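Local coordinates for THUMP domain-containing protein (Pyrococcus horikoshii, PDB 1VBK) that is of uncharacterised function but, as a ThiI-like protein with a THUMP domain, probably binds RNA and ATP and may take part in tRNA thiolation or thiamine biosynthesis, at residues A[24-27]-A[28-32]; A[63-66]-A[67-70]. All coordinates share one frame; numbering follows the deposited sequence.

Contact 1: A[24-27]-A[28-32]; sequences KILM and NNIRE
Leu26 sends its CG anti to the backbone N (chi1 177°), while Ile30, one turn further along the same helix, has CG1 anti to its own carbonyl carbon (chi1 -73°); these two settings bring their ends together. CD1 of Ile30 lies 4.0 Å from CG of Leu26, the two side chains crossing at a slant, and CG1 of Ile30 rests 3.2 Å from the carbonyl O of Leu26. That same oxygen accepts the backbone N of Ile30 at 2.9 Å, one of four successive i to i+4 bonds that also join Asn28 to Lys24, Asn29 to Ile25 and Arg31 to Met27. On another flank Asn29 runs alongside Ile25, pointing the same way, with its ND2 4.0 Å from Ile25 CG2. The amide of Asn29 is used on both sides: ND2 is bound to the backbone O of Ile176, and OD1 takes a bond of 3.1 Å from ND2 of Asn28, in whose amide plane it lies. Asn28 OD1 in turn accepts NH2 of Arg31 at 3.1 Å, the donor standing above the carbonyl plane. A bend at chi3 (56°) turns the arginine guanidinium back along the helix, and its NH1 forms a salt bridge of 2.8 Å with Glu32 OE2, approached on the anti side. Two asparagines, an arginine and a glutamate thus make a continuous polar chain which, with the bond to Ile176, helps to fix the rotation of both amides. Leu26, Met27 and Ile30 instead press on Ile51, and Met27 and Ile30 also reach Ile44. The result is an amphipathic alpha helix laid on a beta sheet, as expected of the ThiI ferredoxin-like domain.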
# COMPACT_ATOMS: atom_id res chain seq x y z
N LYS A 24 5.92 -16.37 -8.65
CA LYS A 24 4.65 -16.16 -9.34
C LYS A 24 4.57 -14.78 -9.98
O LYS A 24 4.08 -14.63 -11.10
CB LYS A 24 3.48 -16.34 -8.37
CG LYS A 24 3.27 -17.79 -7.97
CD LYS A 24 2.12 -17.95 -7.01
CE LYS A 24 1.89 -19.42 -6.70
NZ LYS A 24 0.78 -19.59 -5.73
N ILE A 25 5.06 -13.78 -9.26
CA ILE A 25 5.05 -12.40 -9.75
C ILE A 25 6.02 -12.26 -10.94
O ILE A 25 5.72 -11.60 -11.93
CB ILE A 25 5.43 -11.42 -8.62
CG1 ILE A 25 4.35 -11.45 -7.53
CG2 ILE A 25 5.59 -10.02 -9.16
CD1 ILE A 25 4.70 -10.63 -6.28
N LEU A 26 7.17 -12.92 -10.84
CA LEU A 26 8.15 -12.86 -11.93
C LEU A 26 7.60 -13.56 -13.18
O LEU A 26 7.77 -13.06 -14.30
CB LEU A 26 9.47 -13.51 -11.50
CG LEU A 26 10.59 -13.60 -12.55
CD1 LEU A 26 10.84 -12.24 -13.19
CD2 LEU A 26 11.85 -14.12 -11.88
N MET A 27 6.93 -14.70 -13.02
CA MET A 27 6.37 -15.39 -14.17
C MET A 27 5.27 -14.54 -14.80
O MET A 27 5.09 -14.56 -16.02
CB MET A 27 5.80 -16.76 -13.79
CG MET A 27 6.86 -17.79 -13.45
SD MET A 27 6.20 -19.45 -13.32
CE MET A 27 5.58 -19.41 -11.62
N ASN A 28 4.54 -13.81 -13.97
CA ASN A 28 3.47 -12.93 -14.44
C ASN A 28 4.06 -11.86 -15.35
O ASN A 28 3.56 -11.60 -16.44
CB ASN A 28 2.77 -12.25 -13.27
CG ASN A 28 1.77 -11.21 -13.72
OD1 ASN A 28 0.66 -11.54 -14.15
ND2 ASN A 28 2.15 -9.94 -13.65
N ASN A 29 5.15 -11.24 -14.89
CA ASN A 29 5.81 -10.19 -15.65
C ASN A 29 6.43 -10.73 -16.94
O ASN A 29 6.45 -10.05 -17.96
CB ASN A 29 6.86 -9.51 -14.77
CG ASN A 29 6.26 -8.90 -13.51
OD1 ASN A 29 5.04 -8.72 -13.43
ND2 ASN A 29 7.10 -8.57 -12.54
N ILE A 30 6.92 -11.96 -16.89
CA ILE A 30 7.52 -12.60 -18.06
C ILE A 30 6.43 -12.84 -19.11
O ILE A 30 6.63 -12.60 -20.30
CB ILE A 30 8.21 -13.93 -17.67
CG1 ILE A 30 9.51 -13.61 -16.90
CG2 ILE A 30 8.49 -14.78 -18.91
CD1 ILE A 30 10.19 -14.81 -16.29
N ARG A 31 5.27 -13.31 -18.66
CA ARG A 31 4.15 -13.55 -19.57
C ARG A 31 3.73 -12.24 -20.23
O ARG A 31 3.53 -12.17 -21.45
CB ARG A 31 2.96 -14.15 -18.83
CG ARG A 31 1.73 -14.36 -19.71
CD ARG A 31 0.53 -14.80 -18.89
NE ARG A 31 0.23 -13.85 -17.83
CZ ARG A 31 -0.25 -12.62 -18.03
NH1 ARG A 31 -0.48 -12.18 -19.26
NH2 ARG A 31 -0.47 -11.83 -16.99
N GLU A 32 3.58 -11.19 -19.42
CA GLU A 32 3.18 -9.88 -19.92
C GLU A 32 4.15 -9.37 -20.97
O GLU A 32 3.74 -8.82 -21.99
CB GLU A 32 3.09 -8.88 -18.77
CG GLU A 32 1.83 -9.01 -17.92
CD GLU A 32 0.59 -8.57 -18.67
OE1 GLU A 32 0.56 -7.40 -19.11
OE2 GLU A 32 -0.34 -9.38 -18.82

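Contact 2: A[63-66]-A[67-70]; sequences NVLV and RVFG
Val68 and Leu65 meet where the chain leaves helix 58-65, their side chains parallel in direction and their methyls CG2 and CD2 3.9 Å apart. This is the close-packed part: both residues are buried, and a type I beta turn from Leu65 to Val68 draws them together, its bond running 3.0 Å from Val68 N to Leu65 O, with the donor well above the carbonyl plane. One residue earlier, Arg67 N reaches Val64 O, also at 3.0 Å. The more open side carries Val66 and Arg67, both partly exposed. There a water donates to Val66 O and to Val68 O, bridging the two carbonyls at the turn. The arginine folds back at chi3 (-58°), which sets its guanidinium with one face over Val64 O, 4.1 Å above the plane; the group is nonetheless held mainly from elsewhere, NE by Arg229 O and NH1 by the hydroxyl of Tyr232. Beyond the turn, Phe69 meets Phe196 edge-to-face and Gly70 pairs through its backbone with Gly172. The end of helix 58-65 and the turn after it pack on helix 19-36 through Val64, Leu65 and Val68, while Leu65 and Val66 touch Ile74 of strand 71-81 and Val66 also meets Ile168.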
# COMPACT_ATOMS: atom_id res chain seq x y z
N ASN A 63 15.84 -12.04 -25.68
CA ASN A 63 16.13 -10.62 -25.88
C ASN A 63 15.10 -9.70 -25.23
O ASN A 63 15.43 -8.58 -24.85
CB ASN A 63 16.26 -10.32 -27.38
CG ASN A 63 17.58 -10.79 -27.95
OD1 ASN A 63 17.79 -10.74 -29.17
ND2 ASN A 63 18.48 -11.24 -27.08
N VAL A 64 13.86 -10.17 -25.12
CA VAL A 64 12.81 -9.38 -24.48
C VAL A 64 12.98 -9.47 -22.96
O VAL A 64 12.94 -8.47 -22.25
CB VAL A 64 11.40 -9.92 -24.83
CG1 VAL A 64 10.36 -9.29 -23.91
CG2 VAL A 64 11.07 -9.62 -26.29
N LEU A 65 13.19 -10.69 -22.48
CA LEU A 65 13.33 -10.94 -21.05
C LEU A 65 14.49 -10.21 -20.38
O LEU A 65 14.51 -10.07 -19.16
CB LEU A 65 13.41 -12.45 -20.78
CG LEU A 65 12.13 -13.18 -21.22
CD1 LEU A 65 12.15 -14.61 -20.72
CD2 LEU A 65 10.90 -12.45 -20.66
N VAL A 66 15.44 -9.74 -21.18
CA VAL A 66 16.56 -8.99 -20.62
C VAL A 66 16.01 -7.74 -19.91
O VAL A 66 16.62 -7.24 -18.97
CB VAL A 66 17.55 -8.52 -21.73
CG1 VAL A 66 18.58 -7.57 -21.14
CG2 VAL A 66 18.24 -9.71 -22.35
N ARG A 67 14.86 -7.26 -20.36
CA ARG A 67 14.26 -6.06 -19.77
C ARG A 67 13.33 -6.30 -18.59
O ARG A 67 12.66 -5.37 -18.13
CB ARG A 67 13.53 -5.26 -20.85
CG ARG A 67 14.43 -4.77 -21.98
CD ARG A 67 13.73 -3.72 -22.83
NE ARG A 67 12.49 -4.21 -23.42
CZ ARG A 67 12.42 -5.01 -24.48
NH1 ARG A 67 11.24 -5.41 -24.93
NH2 ARG A 67 13.52 -5.38 -25.11
N VAL A 68 13.29 -7.53 -18.10
CA VAL A 68 12.43 -7.89 -16.97
C VAL A 68 13.24 -7.92 -15.67
O VAL A 68 14.10 -8.79 -15.48
CB VAL A 68 11.77 -9.26 -17.21
CG1 VAL A 68 10.95 -9.68 -15.99
CG2 VAL A 68 10.89 -9.19 -18.45
N PHE A 69 12.95 -6.98 -14.77
CA PHE A 69 13.68 -6.92 -13.50
C PHE A 69 13.49 -8.16 -12.64
O PHE A 69 12.43 -8.79 -12.65
CB PHE A 69 13.27 -5.67 -12.72
CG PHE A 69 13.58 -4.38 -13.44
CD1 PHE A 69 14.88 -4.11 -13.87
CD2 PHE A 69 12.58 -3.44 -13.69
CE1 PHE A 69 15.18 -2.92 -14.53
CE2 PHE A 69 12.87 -2.25 -14.36
CZ PHE A 69 14.17 -1.99 -14.78
N GLY A 70 14.52 -8.51 -11.88
CA GLY A 70 14.44 -9.68 -11.03
C GLY A 70 15.16 -10.87 -11.65
O GLY A 70 15.40 -11.88 -10.98
O HOH W 1 16.63 -8.40 -16.60

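How the contacts relate
Both contacts belong to the ThiI ferredoxin-like domain, and they illustrate how one hydrophobic interior can serve two kinds of backbone. Their centres lie about 11 Å apart, and their buried sides touch directly: Ile30 CG2 is 3.8 Å from Leu65 CD2, and Leu26 CD1 is 3.8 Å from Val68 CG1. Each has three buried residues, but contact 2 has no exposed one and centres about 4 Å from the chain centre, against about 11 Å for contact 1, where Lys24 is exposed. Contact 1 stays within regular helix, its polar side built mostly from neighbouring side chains of that helix, with Asn28 packing on Arg252 of the second subunit. Contact 2 marks a helix exit with a turn.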